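Local coordinates for protein Cas13d (uncultured Ruminococcus sp, PDB 6IV9) that binds its crRNA in a binary complex and uses two HEPN domains for CRISPR RNA maturation and target cleavage, at residues A[284-287]-A[288-292]; A[304-307]-A[308-312]; A[452-455]-A[456-459]. The protein carries 2 engineered substitutions. All coordinates share one frame; numbering follows the deposited sequence.

How the contacts relate
Following the chain from the N terminus, contact 1 (284-287 with 288-292) forms the last turns of helix 267-291. Contact 2 (304-307 with 308-312) comes next, spanning the short helix 306-309 and the bend into helix 312-330. Each of the three closes one or two helical turns, so they run in series and none nests within or crosses another. Contacts 1 and 2 join helices 267-291 and 306-309: their centres lie 14 Å apart, and Gln286 CG meets Phe306 CZ at 3.5 Å. Contact 3 (452-455 with 456-459), within helix 436-464, lies against helix 400-418 and is remote, its centre 52 Å from that of contact 1, on the opposite side of the chain's centre.

Contact 1 (A[284-287]-A[288-292]); sequences VGQI and AQCVF. Engineered in segment 288-292: Ala288 (natural residue Arg).
The amide of Gln286 comes alongside Cys290, its NE2 3.4 Å from SG, while the amide of Gln289 lies back along the Gly285 carbonyl, with CD 3.7 Å from Gly285 O, and its NE2 makes a weak hydrogen bond to Leu213 O. The bend in Gln286 at chi2 (73°) carries its amide to the sulfur; Gln289 instead runs extended beyond CG. Outside the turn, Gln286 OE1 takes a hydrogen bond from Arg216 and Gln286 NE2 gives one to Asp302, which fixes how the amide is turned.

The backbone shows the helix tightening toward its end. Ala288 N bonds to Val284 O (3.1 Å, 157° at the hydrogen), an i to i+4 bond. Val291 CG2 rests 3.4 Å from Ile287 O. Phe292 then leaves the helix.

Ala288 is engineered in place of the natural arginine, a position consistent with the arginine of the R-X4-H signature of HEPN ribonucleases. Within this contact its methyl touches only Val284 O and Gly285 O, so the guanidinium is absent here, while the last turn is held by weak i to i+4 bonds and by the i to i+3 bond of Cys290 N to Ile287 O, 2.9 Å.

Contact 2 (A[304-307]-A[308-312]); sequences YSFI and NNIDP
Ile307, Asn308 and Ile310 carry most of this contact. Ile307 and Ile310 cross obliquely and meet through their terminal methyls, CD1 to CD1 at 3.9 Å. Ile310 gets there because CG1 sits between its backbone N and carbonyl carbon (chi1 55°) and the chain then runs out straight, sending CD1 back over the turn. The same methyl reaches the rim of the Phe306 ring, near the ring plane, with Ile310 CD1 4.1 Å from Phe306 CD1; these two side chains lie side by side and point the same way. An alanine in place of Ile310 would keep CB but is likely to leave the Ile307 methyl and the Phe306 rim without their common neighbour, opening a gap between them.

Asn308, on the solvent side, folds its amide over the branch methyl of Ile307, ND2 to CG2 at 3.5 Å. Ile307 also packs on Tyr497 of helix 497-505, which Asn308 touches too, and on Ile283 of helix 267-291; Phe306 packs on Met501 of helix 497-505.

The backbone evidence is that of a short, weakly bonded helical turn. Asn308 N bonds to Ser305 O at 3.1 Å. Phe306 O is gripped twice: Ile310 N approaches nearly along the C=O axis (169°), whereas Asn309 N, at 3.0 Å from Phe306 O, stands well above the carbonyl plane. Beyond the turn, Arg315 NH1 bonds to both Ile307 O and Ile310 O, tying the segment to the next helix.

Asp311 OD1 accepts a bond from Glu313 N, and Pro312 follows directly. The arrangement is thus a brief helical turn, 306-309, running into an aspartate N-cap that starts helix 312-330.

Contact 3 (A[452-455]-A[456-459]); sequences GKFR and NDFE
Asn456, first of the second segment, leans its amide toward the aliphatic part of Arg455. Here the backbone departs from regular helix: neither Asn456 N nor Asp457 N makes the i to i+4 bond to the turn before.

Asp457 N bonds instead to a water 2.8 Å away, and that water donates to Lys453 O at 3.0 Å. The Asp457 side chain crosses that of Phe454, bringing OD2 to 3.6 Å from Phe454 CD1, with carboxylate and ring planes 43° apart. One face of that ring is covered by Lys453 CG, offset toward the rim.

A water inserted between a carbonyl and the amide four residues on is the mark of a hydrated helix kink, here in the second half of helix 436-464. The kinked stretch rests on helix 400-418, where Phe454 and Asp457 both touch Leu410 and Phe458 touches Met407.

With Phe458 normal bonding resumes. Its N bonds to Phe454 O at 2.8 Å, almost straight and nearly in line with the carbonyl. CG lies beside the backbone N and opposite the carbonyl carbon (chi1 -80°), which turns the ring back along the helix toward Phe454, so that CE1 meets Phe454 CB at 3.8 Å.

Glu459 N continues the pattern with a bond to Arg455 O at 3.0 Å. The two side chains run side by side and touch where Glu459 OE1 lies 3.8 Å from Arg455 CG. Their flat groups are 32° apart, with OE2 at the guanidinium edge; yet Arg455 NE is 4.3 Å from Glu459 OE2, beyond a salt bridge, and Glu459 OE2 makes its salt bridge instead with Arg390.

Contact 1 (A[284-287]-A[288-292])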
ATOM      1  N   VAL A 284       8.131  11.129  10.476  1.00 27.51           N
ATOM      2  CA  VAL A 284       7.171  10.009  10.648  1.00 24.10           C
ATOM      3  C   VAL A 284       6.361  10.277  11.916  1.00 24.62           C
ATOM      4  O   VAL A 284       5.175  10.125  11.879  1.00 24.66           O
ATOM      5  CB  VAL A 284       7.913   8.667  10.734  1.00 25.04           C
ATOM      6  CG1 VAL A 284       7.031   7.574  11.289  1.00 29.00           C
ATOM      7  CG2 VAL A 284       8.477   8.255   9.394  1.00 25.36           C
ATOM      8  N   GLY A 285       7.014  10.710  12.983  1.00 25.36           N
ATOM      9  CA  GLY A 285       6.314  11.010  14.241  1.00 25.28           C
ATOM     10  C   GLY A 285       5.306  12.130  14.065  1.00 26.80           C
ATOM     11  O   GLY A 285       4.230  12.040  14.615  1.00 28.53           O
ATOM     12  N   GLN A 286       5.671  13.150  13.307  1.00 25.40           N
ATOM     13  CA  GLN A 286       4.780  14.307  13.059  1.00 27.56           C
ATOM     14  C   GLN A 286       3.530  13.847  12.303  1.00 27.10           C
ATOM     15  O   GLN A 286       2.445  14.247  12.663  1.00 28.02           O
ATOM     16  CB  GLN A 286       5.553  15.386  12.309  1.00 29.64           C
ATOM     17  CG  GLN A 286       4.681  16.366  11.552  1.00 34.81           C
ATOM     18  CD  GLN A 286       3.953  17.336  12.445  1.00 37.56           C
ATOM     19  OE1 GLN A 286       4.287  17.525  13.595  1.00 35.72           O
ATOM     20  NE2 GLN A 286       2.934  17.959  11.896  1.00 38.99           N
ATOM     21  N   ILE A 287       3.699  12.988  11.305  1.00 23.64           N
ATOM     22  CA  ILE A 287       2.534  12.482  10.536  1.00 23.37           C
ATOM     23  C   ILE A 287       1.637  11.691  11.486  1.00 23.21           C
ATOM     24  O   ILE A 287       0.453  11.872  11.450  1.00 25.80           O
ATOM     25  CB  ILE A 287       2.971  11.653   9.321  1.00 24.44           C
ATOM     26  CG1 ILE A 287       3.813  12.481   8.351  1.00 24.19           C
ATOM     27  CG2 ILE A 287       1.757  11.077   8.637  1.00 25.28           C
ATOM     28  CD1 ILE A 287       4.511  11.672   7.310  1.00 26.62           C
ATOM     29  N   ALA A 288       2.236  10.905  12.368  1.00 24.89           N
ATOM     30  CA  ALA A 288       1.468  10.091  13.330  1.00 25.68           C
ATOM     31  C   ALA A 288       0.630  11.008  14.221  1.00 26.17           C
ATOM     32  O   ALA A 288      -0.495  10.697  14.472  1.00 27.47           O
ATOM     33  CB  ALA A 288       2.394   9.236  14.136  1.00 30.98           C
ATOM     34  N   GLN A 289       1.178  12.154  14.599  1.00 25.51           N
ATOM     35  CA  GLN A 289       0.481  13.131  15.476  1.00 26.91           C
ATOM     36  C   GLN A 289      -0.662  13.830  14.735  1.00 26.99           C
ATOM     37  O   GLN A 289      -1.432  14.496  15.381  1.00 29.08           O
ATOM     38  CB  GLN A 289       1.483  14.123  16.053  1.00 31.31           C
ATOM     39  CG  GLN A 289       2.429  13.499  17.055  1.00 32.95           C
ATOM     40  CD  GLN A 289       3.587  14.417  17.345  1.00 42.17           C
ATOM     41  OE1 GLN A 289       3.443  15.622  17.396  1.00 53.83           O
ATOM     42  NE2 GLN A 289       4.755  13.848  17.507  1.00 44.05           N
ATOM     43  N   CYS A 290      -0.677  13.751  13.415  1.00 25.44           N
ATOM     44  CA  CYS A 290      -1.729  14.400  12.610  1.00 27.94           C
ATOM     45  C   CYS A 290      -2.879  13.453  12.290  1.00 30.21           C
ATOM     46  O   CYS A 290      -3.919  13.950  11.969  1.00 30.94           O
ATOM     47  CB  CYS A 290      -1.156  14.876  11.293  1.00 26.85           C
ATOM     48  SG  CYS A 290      -0.013  16.255  11.503  1.00 31.59           S
ATOM     49  N   VAL A 291      -2.645  12.148  12.306  1.00 26.60           N
ATOM     50  CA  VAL A 291      -3.727  11.191  11.949  1.00 26.34           C
ATOM     51  C   VAL A 291      -4.223  10.412  13.167  1.00 29.17           C
ATOM     52  O   VAL A 291      -5.147   9.651  13.002  1.00 28.57           O
ATOM     53  CB  VAL A 291      -3.268  10.265  10.815  1.00 31.01           C
ATOM     54  CG1 VAL A 291      -3.054  11.033   9.533  1.00 30.85           C
ATOM     55  CG2 VAL A 291      -2.007   9.535  11.197  1.00 28.68           C
ATOM     56  N   PHE A 292      -3.600  10.602  14.323  1.00 25.11           N
ATOM     57  CA  PHE A 292      -4.025   9.948  15.583  1.00 28.77           C
ATOM     58  C   PHE A 292      -4.094  10.997  16.695  1.00 32.15           C
ATOM     59  O   PHE A 292      -3.367  11.948  16.651  1.00 31.62           O
ATOM     60  CB  PHE A 292      -3.111   8.781  15.937  1.00 29.70           C
ATOM     61  CG  PHE A 292      -3.317   7.589  15.048  1.00 28.94           C
ATOM     62  CD1 PHE A 292      -4.472   6.839  15.125  1.00 28.71           C
ATOM     63  CD2 PHE A 292      -2.372   7.244  14.114  1.00 30.50           C
ATOM     64  CE1 PHE A 292      -4.664   5.751  14.299  1.00 30.67           C
ATOM     65  CE2 PHE A 292      -2.568   6.163  13.283  1.00 27.51           C
ATOM     66  CZ  PHE A 292      -3.711   5.423  13.377  1.00 27.63           C
TER

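Contact 2 (A[304-307]-A[308-312])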
ATOM      1  N   TYR A 304      -0.533  18.935   6.109  1.00 26.62           N
ATOM      2  CA  TYR A 304      -0.228  19.339   4.721  1.00 28.98           C
ATOM      3  C   TYR A 304       0.674  20.563   4.632  1.00 32.10           C
ATOM      4  O   TYR A 304       1.121  20.830   3.558  1.00 39.00           O
ATOM      5  CB  TYR A 304      -1.540  19.522   3.967  1.00 28.71           C
ATOM      6  CG  TYR A 304      -2.412  18.304   4.059  1.00 26.84           C
ATOM      7  CD1 TYR A 304      -2.071  17.152   3.386  1.00 29.03           C
ATOM      8  CD2 TYR A 304      -3.538  18.280   4.851  1.00 27.12           C
ATOM      9  CE1 TYR A 304      -2.839  16.010   3.475  1.00 31.37           C
ATOM     10  CE2 TYR A 304      -4.325  17.150   4.946  1.00 29.25           C
ATOM     11  CZ  TYR A 304      -3.976  16.012   4.251  1.00 28.60           C
ATOM     12  OH  TYR A 304      -4.725  14.889   4.317  1.00 30.07           O
ATOM     13  N   SER A 305       0.909  21.266   5.727  1.00 31.50           N
ATOM     14  CA  SER A 305       1.732  22.496   5.653  1.00 33.96           C
ATOM     15  C   SER A 305       3.059  22.383   6.405  1.00 31.96           C
ATOM     16  O   SER A 305       3.971  23.077   6.036  1.00 32.19           O
ATOM     17  CB  SER A 305       0.943  23.645   6.187  1.00 33.93           C
ATOM     18  OG  SER A 305       0.634  23.436   7.539  1.00 32.92           O
ATOM     19  N   PHE A 306       3.168  21.455   7.345  1.00 32.48           N
ATOM     20  CA  PHE A 306       4.333  21.408   8.265  1.00 30.23           C
ATOM     21  C   PHE A 306       5.664  21.283   7.530  1.00 30.32           C
ATOM     22  O   PHE A 306       6.604  21.900   7.982  1.00 32.88           O
ATOM     23  CB  PHE A 306       4.146  20.351   9.354  1.00 29.09           C
ATOM     24  CG  PHE A 306       4.661  18.983   8.995  1.00 28.15           C
ATOM     25  CD1 PHE A 306       6.000  18.687   9.124  1.00 28.82           C
ATOM     26  CD2 PHE A 306       3.838  18.039   8.417  1.00 29.72           C
ATOM     27  CE1 PHE A 306       6.496  17.451   8.762  1.00 32.15           C
ATOM     28  CE2 PHE A 306       4.336  16.804   8.047  1.00 31.70           C
ATOM     29  CZ  PHE A 306       5.659  16.510   8.224  1.00 30.64           C
ATOM     30  N   ILE A 307       5.720  20.519   6.450  1.00 30.23           N
ATOM     31  CA  ILE A 307       7.031  20.264   5.792  1.00 30.52           C
ATOM     32  C   ILE A 307       7.638  21.561   5.274  1.00 36.45           C
ATOM     33  O   ILE A 307       8.839  21.611   5.183  1.00 32.72           O
ATOM     34  CB  ILE A 307       6.985  19.155   4.730  1.00 33.47           C
ATOM     35  CG1 ILE A 307       8.376  18.574   4.492  1.00 33.61           C
ATOM     36  CG2 ILE A 307       6.350  19.632   3.447  1.00 31.15           C
ATOM     37  CD1 ILE A 307       9.007  18.000   5.718  1.00 37.34           C
ATOM     38  N   ASN A 308       6.800  22.515   4.888  1.00 34.01           N
ATOM     39  CA  ASN A 308       7.291  23.811   4.358  1.00 33.72           C
ATOM     40  C   ASN A 308       7.477  24.837   5.479  1.00 36.11           C
ATOM     41  O   ASN A 308       8.025  25.865   5.197  1.00 37.99           O
ATOM     42  CB  ASN A 308       6.346  24.353   3.287  1.00 34.34           C
ATOM     43  CG  ASN A 308       6.214  23.418   2.110  1.00 34.47           C
ATOM     44  OD1 ASN A 308       7.071  23.363   1.254  1.00 40.84           O
ATOM     45  ND2 ASN A 308       5.148  22.657   2.080  1.00 42.91           N
ATOM     46  N   ASN A 309       7.038  24.533   6.692  1.00 32.87           N
ATOM     47  CA  ASN A 309       7.089  25.486   7.827  1.00 38.13           C
ATOM     48  C   ASN A 309       8.151  25.133   8.867  1.00 39.24           C
ATOM     49  O   ASN A 309       8.533  26.010   9.610  1.00 34.09           O
ATOM     50  CB  ASN A 309       5.747  25.546   8.540  1.00 40.54           C
ATOM     51  CG  ASN A 309       4.679  26.183   7.690  1.00 50.31           C
ATOM     52  OD1 ASN A 309       4.981  26.822   6.697  1.00 49.90           O
ATOM     53  ND2 ASN A 309       3.432  25.986   8.071  1.00 49.37           N
ATOM     54  N   ILE A 310       8.627  23.891   8.906  1.00 35.71           N
ATOM     55  CA  ILE A 310       9.649  23.482   9.913  1.00 33.27           C
ATOM     56  C   ILE A 310      11.031  23.967   9.477  1.00 30.48           C
ATOM     57  O   ILE A 310      11.149  24.500   8.399  1.00 33.56           O
ATOM     58  CB  ILE A 310       9.634  21.967  10.194  1.00 35.40           C
ATOM     59  CG1 ILE A 310       9.784  21.147   8.916  1.00 34.52           C
ATOM     60  CG2 ILE A 310       8.399  21.585  10.980  1.00 34.80           C
ATOM     61  CD1 ILE A 310       9.987  19.681   9.154  1.00 34.25           C
ATOM     62  N   ASP A 311      12.038  23.706  10.296  1.00 34.39           N
ATOM     63  CA  ASP A 311      13.393  24.226  10.010  1.00 33.20           C
ATOM     64  C   ASP A 311      13.842  23.729   8.644  1.00 38.71           C
ATOM     65  O   ASP A 311      13.618  22.586   8.339  1.00 36.20           O
ATOM     66  CB  ASP A 311      14.404  23.772  11.055  1.00 35.16           C
ATOM     67  CG  ASP A 311      15.709  24.528  10.966  1.00 36.81           C
ATOM     68  OD1 ASP A 311      16.523  24.202  10.113  1.00 38.31           O
ATOM     69  OD2 ASP A 311      15.875  25.445  11.745  1.00 43.16           O
ATOM     70  N   PRO A 312      14.583  24.536   7.867  1.00 35.20           N
ATOM     71  CA  PRO A 312      15.030  24.165   6.533  1.00 34.46           C
ATOM     72  C   PRO A 312      15.949  22.937   6.511  1.00 29.33           C
ATOM     73  O   PRO A 312      16.094  22.344   5.497  1.00 31.70           O
ATOM     74  CB  PRO A 312      15.830  25.373   6.042  1.00 39.97           C
ATOM     75  CG  PRO A 312      15.401  26.505   6.925  1.00 40.92           C
ATOM     76  CD  PRO A 312      15.015  25.870   8.235  1.00 43.89           C
TER

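Contact 3 (A[452-455]-A[456-459])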
ATOM      1  N   GLY A 452       0.516  -9.829 -35.512  1.00 47.24           N
ATOM      2  CA  GLY A 452       0.780  -9.696 -36.950  1.00 49.44           C
ATOM      3  C   GLY A 452       1.735  -8.555 -37.186  1.00 56.61           C
ATOM      4  O   GLY A 452       2.571  -8.639 -38.071  1.00 54.90           O
ATOM      5  N   LYS A 453       1.537  -7.467 -36.461  1.00 49.45           N
ATOM      6  CA  LYS A 453       2.405  -6.278 -36.579  1.00 45.40           C
ATOM      7  C   LYS A 453       3.814  -6.462 -35.995  1.00 45.71           C
ATOM      8  O   LYS A 453       4.745  -5.962 -36.604  1.00 45.22           O
ATOM      9  CB  LYS A 453       1.678  -5.104 -35.936  1.00 50.97           C
ATOM     10  CG  LYS A 453       2.377  -3.771 -36.032  1.00 56.78           C
ATOM     11  CD  LYS A 453       1.658  -2.741 -35.227  1.00 60.06           C
ATOM     12  CE  LYS A 453       1.052  -1.627 -36.033  1.00 61.16           C
ATOM     13  NZ  LYS A 453      -0.117  -1.069 -35.326  1.00 67.76           N
ATOM     14  N   PHE A 454       3.954  -7.108 -34.840  1.00 39.50           N
ATOM     15  CA  PHE A 454       5.270  -7.153 -34.149  1.00 40.09           C
ATOM     16  C   PHE A 454       5.927  -8.531 -34.101  1.00 39.71           C
ATOM     17  O   PHE A 454       6.974  -8.614 -33.474  1.00 38.84           O
ATOM     18  CB  PHE A 454       5.121  -6.636 -32.720  1.00 36.54           C
ATOM     19  CG  PHE A 454       4.845  -5.163 -32.653  1.00 37.19           C
ATOM     20  CD1 PHE A 454       5.861  -4.252 -32.836  1.00 41.58           C
ATOM     21  CD2 PHE A 454       3.570  -4.692 -32.449  1.00 40.19           C
ATOM     22  CE1 PHE A 454       5.609  -2.897 -32.794  1.00 44.71           C
ATOM     23  CE2 PHE A 454       3.318  -3.338 -32.407  1.00 41.98           C
ATOM     24  CZ  PHE A 454       4.338  -2.446 -32.573  1.00 45.07           C
ATOM     25  N   ARG A 455       5.390  -9.523 -34.795  1.00 42.07           N
ATOM     26  CA  ARG A 455       5.958 -10.884 -34.679  1.00 44.24           C
ATOM     27  C   ARG A 455       7.436 -10.864 -35.064  1.00 40.08           C
ATOM     28  O   ARG A 455       8.219 -11.380 -34.305  1.00 40.14           O
ATOM     29  CB  ARG A 455       5.207 -11.814 -35.633  1.00 46.91           C
ATOM     30  CG  ARG A 455       5.941 -13.096 -35.991  1.00 57.53           C
ATOM     31  CD  ARG A 455       5.151 -13.971 -36.946  1.00 58.72           C
ATOM     32  NE  ARG A 455       4.980 -15.328 -36.452  1.00 76.34           N
ATOM     33  CZ  ARG A 455       3.823 -15.996 -36.384  1.00 80.95           C
ATOM     34  NH1 ARG A 455       2.751 -15.559 -37.022  1.00 80.88           N
ATOM     35  NH2 ARG A 455       3.742 -17.105 -35.678  1.00 64.54           N
ATOM     36  N   ASN A 456       7.783 -10.249 -36.186  1.00 42.44           N
ATOM     37  CA  ASN A 456       9.199 -10.243 -36.626  1.00 47.66           C
ATOM     38  C   ASN A 456      10.057  -9.476 -35.621  1.00 50.69           C
ATOM     39  O   ASN A 456      11.170  -9.904 -35.358  1.00 43.39           O
ATOM     40  CB  ASN A 456       9.345  -9.729 -38.055  1.00 53.21           C
ATOM     41  CG  ASN A 456       8.525 -10.522 -39.045  1.00 59.19           C
ATOM     42  OD1 ASN A 456       8.305 -11.711 -38.874  1.00 56.79           O
ATOM     43  ND2 ASN A 456       8.067  -9.865 -40.088  1.00 65.30           N
ATOM     44  N   ASP A 457       9.541  -8.363 -35.107  1.00 49.29           N
ATOM     45  CA  ASP A 457      10.287  -7.554 -34.111  1.00 47.75           C
ATOM     46  C   ASP A 457      10.518  -8.391 -32.849  1.00 38.08           C
ATOM     47  O   ASP A 457      11.613  -8.347 -32.309  1.00 38.78           O
ATOM     48  CB  ASP A 457       9.528  -6.271 -33.783  1.00 48.52           C
ATOM     49  CG  ASP A 457       9.671  -5.178 -34.824  1.00 57.80           C
ATOM     50  OD1 ASP A 457      10.631  -5.208 -35.576  1.00 59.51           O
ATOM     51  OD2 ASP A 457       8.822  -4.308 -34.863  1.00 63.93           O
ATOM     52  N   PHE A 458       9.497  -9.103 -32.381  1.00 39.76           N
ATOM     53  CA  PHE A 458       9.664  -9.923 -31.158  1.00 38.21           C
ATOM     54  C   PHE A 458      10.686 -11.032 -31.395  1.00 43.65           C
ATOM     55  O   PHE A 458      11.466 -11.309 -30.514  1.00 39.70           O
ATOM     56  CB  PHE A 458       8.332 -10.467 -30.653  1.00 43.42           C
ATOM     57  CG  PHE A 458       7.521  -9.479 -29.861  1.00 40.00           C
ATOM     58  CD1 PHE A 458       7.622  -8.129 -30.113  1.00 39.33           C
ATOM     59  CD2 PHE A 458       6.657  -9.899 -28.875  1.00 44.05           C
ATOM     60  CE1 PHE A 458       6.871  -7.213 -29.404  1.00 37.38           C
ATOM     61  CE2 PHE A 458       5.906  -8.982 -28.167  1.00 42.99           C
ATOM     62  CZ  PHE A 458       6.015  -7.644 -28.436  1.00 41.04           C
ATOM     63  N   GLU A 459      10.643 -11.665 -32.559  1.00 42.05           N
ATOM     64  CA  GLU A 459      11.616 -12.743 -32.859  1.00 46.49           C
ATOM     65  C   GLU A 459      13.022 -12.146 -32.871  1.00 39.14           C
ATOM     66  O   GLU A 459      13.934 -12.773 -32.365  1.00 43.47           O
ATOM     67  CB  GLU A 459      11.272 -13.412 -34.185  1.00 49.20           C
ATOM     68  CG  GLU A 459      10.728 -14.807 -34.005  1.00 62.32           C
ATOM     69  CD  GLU A 459       9.523 -15.173 -34.846  1.00 75.38           C
ATOM     70  OE1 GLU A 459       9.422 -14.682 -35.984  1.00 75.75           O
ATOM     71  OE2 GLU A 459       8.698 -15.966 -34.360  1.00 83.43           O
TER
HETATM   72  O   HOH W   1       7.570  -7.097 -36.555  1.00 49.50           O